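Local coordinates for protein citrate synthase (Metallosphaera sedula, PDB 6ABX) that probably catalyses the condensation of oxaloacetate with acetyl-CoA and water to give citrate and CoA, a step of the tricarboxylic acid cycle, at residues Y29-F43 and R167-H179. Sequence-based numbering, arbitrary orientation.
Sequences YRGYSIFDLASFSNF and RVLDVSLMLHMDH
Helix 34-40 runs nearly antiparallel to helix 167-174, their axes 9.6 Å apart at 156°, with A38 and V171 at the narrowest point of the backbone register. This is helix packing in the mostly helical citrate synthase fold, and from the second helix the chain runs on through a turn to H179, an oxaloacetate-binding residue whose ND1 hydrogen-bonds to a citrate anion here, probably from the crystallisation liquor. At the turn 174-177, Y29 reaches in: its hydroxyl donates to M174 O at 2.8 Å, in the carbonyl plane, and accepts from D178 N at 3.2 Å, while M174 O also takes M177 N. One phenol thus ties strand 26-29 both to the turn and to D178, whose OD2 is hydrogen-bonded to T18 and H339. In the middle, I34 CG1 packs on L175 CD2 and the A38 methyl on V171 CG1. M174 bends at chi3 (-79°), bringing SD and CE against the backbone of 41-42. At the far end D170 OD2 receives F43 N on its syn side at 2.9 Å, and a water joins the same oxygen to S41 O; OD1 is held by S149. The F43 ring has L173 CB at its edge, and M177, extended beyond CG, lays CE over one face, 3.6 Å from the centroid.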
ATOM      1  N   TYR A  29      10.259  -9.750 -21.236  1.00 12.46           N
ATOM      2  CA  TYR A  29       9.724 -10.482 -20.110  1.00 11.70           C
ATOM      3  C   TYR A  29      10.450 -11.829 -20.049  1.00 12.17           C
ATOM      4  O   TYR A  29      10.345 -12.624 -20.984  1.00 12.04           O
ATOM      5  CB  TYR A  29       8.228 -10.771 -20.276  1.00 11.01           C
ATOM      6  CG  TYR A  29       7.248  -9.619 -20.149  1.00 10.03           C
ATOM      7  CD1 TYR A  29       7.581  -8.370 -19.658  1.00 11.81           C
ATOM      8  CD2 TYR A  29       5.939  -9.833 -20.538  1.00  9.96           C
ATOM      9  CE1 TYR A  29       6.651  -7.341 -19.553  1.00 10.84           C
ATOM     10  CE2 TYR A  29       5.002  -8.812 -20.454  1.00 10.25           C
ATOM     11  CZ  TYR A  29       5.343  -7.568 -19.981  1.00 11.39           C
ATOM     12  OH  TYR A  29       4.369  -6.584 -19.883  1.00 12.39           O
ATOM     13  N   ARG A  30      11.211 -12.056 -18.988  1.00 11.98           N
ATOM     14  CA  ARG A  30      12.000 -13.297 -18.805  1.00 13.54           C
ATOM     15  C   ARG A  30      12.811 -13.610 -20.053  1.00 13.16           C
ATOM     16  O   ARG A  30      12.957 -14.802 -20.415  1.00 12.68           O
ATOM     17  CB  ARG A  30      11.079 -14.447 -18.448  1.00 15.31           C
ATOM     18  CG  ARG A  30      10.308 -14.171 -17.167  1.00 17.45           C
ATOM     19  CD  ARG A  30      10.869 -14.948 -16.014  1.00 19.82           C
ATOM     20  NE  ARG A  30      10.095 -14.908 -14.768  1.00 17.21           N
ATOM     21  CZ  ARG A  30      10.649 -14.719 -13.592  1.00 17.70           C
ATOM     22  NH1 ARG A  30      11.976 -14.619 -13.531  1.00 16.57           N
ATOM     23  NH2 ARG A  30       9.878 -14.639 -12.505  1.00 15.11           N
ATOM     24  N   GLY A  31      13.344 -12.561 -20.661  1.00 13.60           N
ATOM     25  CA  GLY A  31      14.236 -12.647 -21.808  1.00 13.41           C
ATOM     26  C   GLY A  31      13.568 -12.676 -23.163  1.00 13.01           C
ATOM     27  O   GLY A  31      14.244 -12.606 -24.189  1.00 15.41           O
ATOM     28  N   TYR A  32      12.241 -12.808 -23.199  1.00 13.25           N
ATOM     29  CA  TYR A  32      11.458 -12.806 -24.465  1.00 12.79           C
ATOM     30  C   TYR A  32      11.014 -11.377 -24.824  1.00 14.71           C
ATOM     31  O   TYR A  32      10.499 -10.658 -23.998  1.00 13.19           O
ATOM     32  CB  TYR A  32      10.236 -13.715 -24.340  1.00 12.40           C
ATOM     33  CG  TYR A  32      10.611 -15.167 -24.160  1.00 11.79           C
ATOM     34  CD1 TYR A  32      10.962 -15.927 -25.257  1.00 12.67           C
ATOM     35  CD2 TYR A  32      10.729 -15.743 -22.912  1.00 12.68           C
ATOM     36  CE1 TYR A  32      11.323 -17.256 -25.094  1.00 13.31           C
ATOM     37  CE2 TYR A  32      11.122 -17.060 -22.733  1.00 13.07           C
ATOM     38  CZ  TYR A  32      11.415 -17.825 -23.846  1.00 13.60           C
ATOM     39  OH  TYR A  32      11.795 -19.150 -23.709  1.00 15.65           O
ATOM     40  N   SER A  33      11.217 -11.026 -26.090  1.00 13.71           N
ATOM     41  CA  SER A  33      10.846  -9.695 -26.585  1.00 14.72           C
ATOM     42  C   SER A  33       9.328  -9.500 -26.475  1.00 13.34           C
ATOM     43  O   SER A  33       8.551 -10.364 -26.875  1.00 12.37           O
ATOM     44  CB  SER A  33      11.269  -9.562 -28.012  1.00 15.21           C
ATOM     45  OG  SER A  33      10.693  -8.429 -28.588  1.00 16.71           O
ATOM     46  N   ILE A  34       8.905  -8.307 -26.017  1.00 12.32           N
ATOM     47  CA  ILE A  34       7.479  -8.022 -25.942  1.00 13.31           C
ATOM     48  C   ILE A  34       6.840  -8.096 -27.334  1.00 12.59           C
ATOM     49  O   ILE A  34       5.682  -8.459 -27.451  1.00 12.05           O
ATOM     50  CB  ILE A  34       7.224  -6.669 -25.264  1.00 13.56           C
ATOM     51  CG1 ILE A  34       5.752  -6.520 -24.834  1.00 14.58           C
ATOM     52  CG2 ILE A  34       7.685  -5.546 -26.168  1.00 13.56           C
ATOM     53  CD1 ILE A  34       5.294  -7.522 -23.782  1.00 14.47           C
ATOM     54  N   PHE A  35       7.595  -7.756 -28.394  1.00 12.94           N
ATOM     55  CA  PHE A  35       7.101  -7.867 -29.750  1.00 13.91           C
ATOM     56  C   PHE A  35       6.694  -9.318 -30.101  1.00 14.04           C
ATOM     57  O   PHE A  35       5.606  -9.546 -30.681  1.00 14.24           O
ATOM     58  CB  PHE A  35       8.085  -7.259 -30.755  1.00 13.98           C
ATOM     59  CG  PHE A  35       8.319  -5.772 -30.605  1.00 15.14           C
ATOM     60  CD1 PHE A  35       7.452  -4.852 -31.154  1.00 17.98           C
ATOM     61  CD2 PHE A  35       9.385  -5.298 -29.857  1.00 17.57           C
ATOM     62  CE1 PHE A  35       7.668  -3.486 -30.986  1.00 17.34           C
ATOM     63  CE2 PHE A  35       9.608  -3.932 -29.702  1.00 18.97           C
ATOM     64  CZ  PHE A  35       8.754  -3.026 -30.285  1.00 17.69           C
ATOM     65  N   ASP A  36       7.554 -10.298 -29.777  1.00 13.95           N
ATOM     66  CA  ASP A  36       7.276 -11.681 -30.024  1.00 14.29           C
ATOM     67  C   ASP A  36       6.115 -12.186 -29.163  1.00 13.28           C
ATOM     68  O   ASP A  36       5.246 -12.900 -29.644  1.00 13.58           O
ATOM     69  CB  ASP A  36       8.523 -12.545 -29.757  1.00 15.55           C
ATOM     70  CG  ASP A  36       9.648 -12.350 -30.761  1.00 19.55           C
ATOM     71  OD1 ASP A  36       9.360 -11.820 -31.828  1.00 19.95           O
ATOM     72  OD2 ASP A  36      10.817 -12.693 -30.421  1.00 19.32           O
ATOM     73  N   LEU A  37       6.041 -11.772 -27.888  1.00 12.28           N
ATOM     74  CA  LEU A  37       4.928 -12.236 -27.066  1.00 11.61           C
ATOM     75  C   LEU A  37       3.623 -11.657 -27.615  1.00 12.40           C
ATOM     76  O   LEU A  37       2.614 -12.324 -27.675  1.00 11.56           O
ATOM     77  CB  LEU A  37       5.153 -11.830 -25.609  1.00 11.97           C
ATOM     78  CG  LEU A  37       6.398 -12.431 -24.984  1.00 12.12           C
ATOM     79  CD1 LEU A  37       6.625 -11.926 -23.587  1.00 12.89           C
ATOM     80  CD2 LEU A  37       6.294 -13.939 -25.002  1.00 13.03           C
ATOM     81  N   ALA A  38       3.630 -10.386 -28.039  1.00 12.00           N
ATOM     82  CA  ALA A  38       2.432  -9.817 -28.624  1.00 12.67           C
ATOM     83  C   ALA A  38       2.033 -10.487 -29.938  1.00 12.38           C
ATOM     84  O   ALA A  38       0.866 -10.658 -30.231  1.00 16.05           O
ATOM     85  CB  ALA A  38       2.663  -8.342 -28.818  1.00 13.03           C
ATOM     86  N   SER A  39       3.009 -10.863 -30.755  1.00 12.95           N
ATOM     87  CA  SER A  39       2.761 -11.549 -31.987  1.00 14.35           C
ATOM     88  C   SER A  39       2.171 -12.938 -31.783  1.00 13.96           C
ATOM     89  O   SER A  39       1.308 -13.369 -32.575  1.00 14.54           O
ATOM     90  CB  SER A  39       4.003 -11.660 -32.823  1.00 14.85           C
ATOM     91  OG  SER A  39       4.473 -10.369 -33.193  1.00 16.63           O
ATOM     92  N   PHE A  40       2.749 -13.693 -30.848  1.00 13.87           N
ATOM     93  CA  PHE A  40       2.532 -15.120 -30.842  1.00 14.62           C
ATOM     94  C   PHE A  40       1.932 -15.669 -29.550  1.00 15.69           C
ATOM     95  O   PHE A  40       1.418 -16.821 -29.552  1.00 15.23           O
ATOM     96  CB  PHE A  40       3.844 -15.835 -31.107  1.00 14.30           C
ATOM     97  CG  PHE A  40       4.556 -15.394 -32.356  1.00 13.80           C
ATOM     98  CD1 PHE A  40       3.949 -15.448 -33.600  1.00 16.42           C
ATOM     99  CD2 PHE A  40       5.828 -14.893 -32.273  1.00 15.97           C
ATOM    100  CE1 PHE A  40       4.609 -14.964 -34.724  1.00 16.17           C
ATOM    101  CE2 PHE A  40       6.517 -14.498 -33.400  1.00 16.79           C
ATOM    102  CZ  PHE A  40       5.901 -14.532 -34.624  1.00 17.71           C
ATOM    103  N   SER A  41       1.983 -14.910 -28.443  1.00 13.53           N
ATOM    104  CA  SER A  41       1.606 -15.480 -27.148  1.00 12.63           C
ATOM    105  C   SER A  41       0.176 -15.069 -26.751  1.00 13.37           C
ATOM    106  O   SER A  41      -0.649 -14.589 -27.618  1.00 14.47           O
ATOM    107  CB  SER A  41       2.656 -15.079 -26.116  1.00 12.64           C
ATOM    108  OG  SER A  41       2.432 -15.771 -24.878  1.00 14.34           O
ATOM    109  N   ASN A  42      -0.217 -15.346 -25.491  1.00 12.42           N
ATOM    110  CA  ASN A  42      -1.534 -15.038 -25.038  1.00 13.27           C
ATOM    111  C   ASN A  42      -1.466 -14.725 -23.535  1.00 12.08           C
ATOM    112  O   ASN A  42      -0.418 -14.990 -22.908  1.00 12.30           O
ATOM    113  CB  ASN A  42      -2.547 -16.133 -25.367  1.00 13.88           C
ATOM    114  CG  ASN A  42      -2.060 -17.469 -24.854  1.00 14.94           C
ATOM    115  OD1 ASN A  42      -2.056 -17.691 -23.654  1.00 14.18           O
ATOM    116  ND2 ASN A  42      -1.617 -18.324 -25.765  1.00 16.78           N
ATOM    117  N   PHE A  43      -2.535 -14.132 -23.000  1.00 11.11           N
ATOM    118  CA  PHE A  43      -2.581 -13.708 -21.590  1.00 10.89           C
ATOM    119  C   PHE A  43      -2.099 -14.826 -20.640  1.00 10.75           C
ATOM    120  O   PHE A  43      -1.136 -14.637 -19.863  1.00 12.06           O
ATOM    121  CB  PHE A  43      -3.968 -13.261 -21.178  1.00 11.29           C
ATOM    122  CG  PHE A  43      -4.068 -12.773 -19.764  1.00 11.21           C
ATOM    123  CD1 PHE A  43      -4.175 -13.632 -18.691  1.00 12.02           C
ATOM    124  CD2 PHE A  43      -4.106 -11.410 -19.531  1.00 11.38           C
ATOM    125  CE1 PHE A  43      -4.340 -13.145 -17.403  1.00 12.52           C
ATOM    126  CE2 PHE A  43      -4.243 -10.929 -18.249  1.00 10.74           C
ATOM    127  CZ  PHE A  43      -4.369 -11.788 -17.198  1.00 11.98           C
ATOM    128  N   ARG A 167      -8.483 -10.931 -29.317  1.00 14.74           N
ATOM    129  CA  ARG A 167      -7.071 -10.858 -29.522  1.00 15.88           C
ATOM    130  C   ARG A 167      -6.513  -9.486 -29.137  1.00 14.65           C
ATOM    131  O   ARG A 167      -5.447  -9.382 -28.502  1.00 12.56           O
ATOM    132  CB  ARG A 167      -6.745 -11.105 -30.997  1.00 16.21           C
ATOM    133  CG  ARG A 167      -5.260 -11.122 -31.285  1.00 18.69           C
ATOM    134  CD  ARG A 167      -4.682 -12.409 -30.765  1.00 23.59           C
ATOM    135  NE  ARG A 167      -3.283 -12.561 -31.116  1.00 27.99           N
ATOM    136  CZ  ARG A 167      -2.845 -13.109 -32.250  1.00 33.91           C
ATOM    137  NH1 ARG A 167      -3.690 -13.414 -33.230  1.00 32.47           N
ATOM    138  NH2 ARG A 167      -1.554 -13.381 -32.377  1.00 31.86           N
ATOM    139  N   VAL A 168      -7.207  -8.417 -29.529  1.00 14.24           N
ATOM    140  CA  VAL A 168      -6.768  -7.041 -29.203  1.00 14.91           C
ATOM    141  C   VAL A 168      -6.740  -6.837 -27.687  1.00 13.19           C
ATOM    142  O   VAL A 168      -5.758  -6.314 -27.157  1.00 12.71           O
ATOM    143  CB  VAL A 168      -7.607  -5.960 -29.920  1.00 15.28           C
ATOM    144  CG1 VAL A 168      -7.105  -4.591 -29.512  1.00 16.31           C
ATOM    145  CG2 VAL A 168      -7.522  -6.128 -31.442  1.00 17.69           C
ATOM    146  N   LEU A 169      -7.760  -7.316 -26.983  1.00 14.32           N
ATOM    147  CA  LEU A 169      -7.764  -7.183 -25.507  1.00 13.67           C
ATOM    148  C   LEU A 169      -6.597  -7.986 -24.914  1.00 12.93           C
ATOM    149  O   LEU A 169      -5.867  -7.511 -23.995  1.00 11.81           O
ATOM    150  CB  LEU A 169      -9.070  -7.664 -24.882  1.00 14.56           C
ATOM    151  CG  LEU A 169      -9.075  -7.572 -23.361  1.00 14.90           C
ATOM    152  CD1 LEU A 169      -8.782  -6.185 -22.875  1.00 17.61           C
ATOM    153  CD2 LEU A 169     -10.409  -8.045 -22.797  1.00 17.90           C
ATOM    154  N   ASP A 170      -6.382  -9.212 -25.426  1.00 13.19           N
ATOM    155  CA  ASP A 170      -5.362 -10.086 -24.925  1.00 12.79           C
ATOM    156  C   ASP A 170      -3.975  -9.411 -25.037  1.00 12.10           C
ATOM    157  O   ASP A 170      -3.188  -9.361 -24.104  1.00 11.85           O
ATOM    158  CB  ASP A 170      -5.424 -11.391 -25.702  1.00 14.15           C
ATOM    159  CG  ASP A 170      -4.864 -12.527 -24.907  1.00 17.04           C
ATOM    160  OD1 ASP A 170      -5.491 -12.884 -23.843  1.00 15.68           O
ATOM    161  OD2 ASP A 170      -3.810 -12.974 -25.320  1.00 23.45           O
ATOM    162  N   VAL A 171      -3.651  -8.883 -26.203  1.00 10.62           N
ATOM    163  CA  VAL A 171      -2.402  -8.170 -26.380  1.00 12.14           C
ATOM    164  C   VAL A 171      -2.325  -6.927 -25.482  1.00 11.42           C
ATOM    165  O   VAL A 171      -1.269  -6.723 -24.792  1.00 10.67           O
ATOM    166  CB  VAL A 171      -2.189  -7.795 -27.852  1.00 13.43           C
ATOM    167  CG1 VAL A 171      -0.976  -6.871 -28.035  1.00 15.46           C
ATOM    168  CG2 VAL A 171      -2.053  -9.028 -28.716  1.00 14.63           C
ATOM    169  N   SER A 172      -3.386  -6.093 -25.445  1.00 11.82           N
ATOM    170  CA  SER A 172      -3.366  -4.950 -24.616  1.00 12.80           C
ATOM    171  C   SER A 172      -3.106  -5.272 -23.134  1.00 12.07           C
ATOM    172  O   SER A 172      -2.307  -4.557 -22.489  1.00 10.58           O
ATOM    173  CB  SER A 172      -4.640  -4.150 -24.783  1.00 15.40           C
ATOM    174  OG  SER A 172      -4.888  -3.953 -26.150  1.00 20.47           O
ATOM    175  N   LEU A 173      -3.674  -6.372 -22.598  1.00 11.46           N
ATOM    176  CA  LEU A 173      -3.383  -6.791 -21.236  1.00 11.41           C
ATOM    177  C   LEU A 173      -1.941  -7.306 -21.108  1.00 10.88           C
ATOM    178  O   LEU A 173      -1.238  -6.898 -20.148  1.00 10.93           O
ATOM    179  CB  LEU A 173      -4.382  -7.868 -20.795  1.00 12.26           C
ATOM    180  CG  LEU A 173      -5.833  -7.406 -20.684  1.00 12.78           C
ATOM    181  CD1 LEU A 173      -6.752  -8.592 -20.471  1.00 13.64           C
ATOM    182  CD2 LEU A 173      -5.976  -6.377 -19.570  1.00 12.54           C
ATOM    183  N   MET A 174      -1.421  -8.097 -22.083  1.00 11.15           N
ATOM    184  CA  MET A 174      -0.031  -8.623 -21.943  1.00 11.14           C
ATOM    185  C   MET A 174       0.948  -7.441 -21.843  1.00 10.87           C
ATOM    186  O   MET A 174       1.927  -7.438 -21.067  1.00 12.11           O
ATOM    187  CB  MET A 174       0.398  -9.516 -23.149  1.00 12.42           C
ATOM    188  CG  MET A 174      -0.282 -10.854 -23.178  1.00 15.98           C
ATOM    189  SD  MET A 174       0.292 -11.968 -24.549  1.00 21.39           S
ATOM    190  CE  MET A 174      -0.612 -11.275 -25.905  1.00 20.33           C
ATOM    191  N   LEU A 175       0.677  -6.364 -22.587  1.00 11.11           N
ATOM    192  CA  LEU A 175       1.516  -5.190 -22.646  1.00 11.35           C
ATOM    193  C   LEU A 175       1.616  -4.453 -21.306  1.00 10.77           C
ATOM    194  O   LEU A 175       2.589  -3.706 -21.158  1.00 12.68           O
ATOM    195  CB  LEU A 175       1.021  -4.197 -23.692  1.00 11.83           C
ATOM    196  CG  LEU A 175       1.151  -4.664 -25.141  1.00 12.37           C
ATOM    197  CD1 LEU A 175       0.588  -3.638 -26.116  1.00 12.46           C
ATOM    198  CD2 LEU A 175       2.584  -4.945 -25.484  1.00 13.28           C
ATOM    199  N   HIS A 176       0.660  -4.657 -20.400  1.00 10.02           N
ATOM    200  CA  HIS A 176       0.596  -4.012 -19.090  1.00 11.00           C
ATOM    201  C   HIS A 176       1.060  -4.896 -17.919  1.00 10.49           C
ATOM    202  O   HIS A 176       1.004  -4.443 -16.780  1.00 10.58           O
ATOM    203  CB  HIS A 176      -0.815  -3.492 -18.835  1.00 11.77           C
ATOM    204  CG  HIS A 176      -1.161  -2.288 -19.648  1.00 13.21           C
ATOM    205  ND1 HIS A 176      -1.654  -2.386 -20.929  1.00 13.75           N
ATOM    206  CD2 HIS A 176      -1.105  -0.974 -19.354  1.00 15.68           C
ATOM    207  CE1 HIS A 176      -1.865  -1.147 -21.398  1.00 15.31           C
ATOM    208  NE2 HIS A 176      -1.481  -0.262 -20.471  1.00 16.63           N
ATOM    209  N   MET A 177       1.523  -6.146 -18.158  1.00 10.26           N
ATOM    210  CA  MET A 177       1.692  -7.078 -17.070  1.00  9.87           C
ATOM    211  C   MET A 177       2.881  -6.688 -16.190  1.00 10.02           C
ATOM    212  O   MET A 177       2.770  -6.880 -14.979  1.00 10.67           O
ATOM    213  CB  MET A 177       1.902  -8.485 -17.590  1.00  9.85           C
ATOM    214  CG  MET A 177       0.583  -9.091 -18.029  1.00  9.46           C
ATOM    215  SD  MET A 177       0.872 -10.751 -18.718  1.00 11.86           S
ATOM    216  CE  MET A 177      -0.810 -11.268 -19.028  1.00 11.78           C
ATOM    217  N   ASP A 178       3.941  -6.106 -16.767  1.00  9.68           N
ATOM    218  CA  ASP A 178       5.038  -5.696 -15.912  1.00 10.64           C
ATOM    219  C   ASP A 178       5.843  -4.575 -16.563  1.00 11.75           C
ATOM    220  O   ASP A 178       5.956  -4.535 -17.770  1.00 12.40           O
ATOM    221  CB  ASP A 178       6.031  -6.815 -15.579  1.00 11.17           C
ATOM    222  CG  ASP A 178       6.885  -6.456 -14.364  1.00 13.06           C
ATOM    223  OD1 ASP A 178       6.287  -6.228 -13.285  1.00 14.89           O
ATOM    224  OD2 ASP A 178       8.124  -6.286 -14.523  1.00 13.97           O
ATOM    225  N   HIS A 179       6.478  -3.751 -15.704  1.00 11.77           N
ATOM    226  CA  HIS A 179       7.383  -2.739 -16.260  1.00 11.71           C
ATOM    227  C   HIS A 179       8.523  -2.465 -15.269  1.00 14.57           C
ATOM    228  O   HIS A 179       8.830  -1.321 -15.031  1.00 15.73           O
ATOM    229  CB  HIS A 179       6.631  -1.510 -16.701  1.00 11.87           C
ATOM    230  CG  HIS A 179       7.260  -0.810 -17.851  1.00 12.75           C
ATOM    231  ND1 HIS A 179       7.698   0.501 -17.772  1.00 15.90           N
ATOM    232  CD2 HIS A 179       7.633  -1.277 -19.073  1.00 14.61           C
ATOM    233  CE1 HIS A 179       8.249   0.847 -18.935  1.00 15.64           C
ATOM    234  NE2 HIS A 179       8.196  -0.227 -19.781  1.00 16.36           N
TER
HETATM  235  O   HOH W   1      -0.593 -12.738 -29.743  1.00 28.20           O
HETATM  236  O   HOH W   2      -3.178 -13.191 -27.866  1.00 19.51           O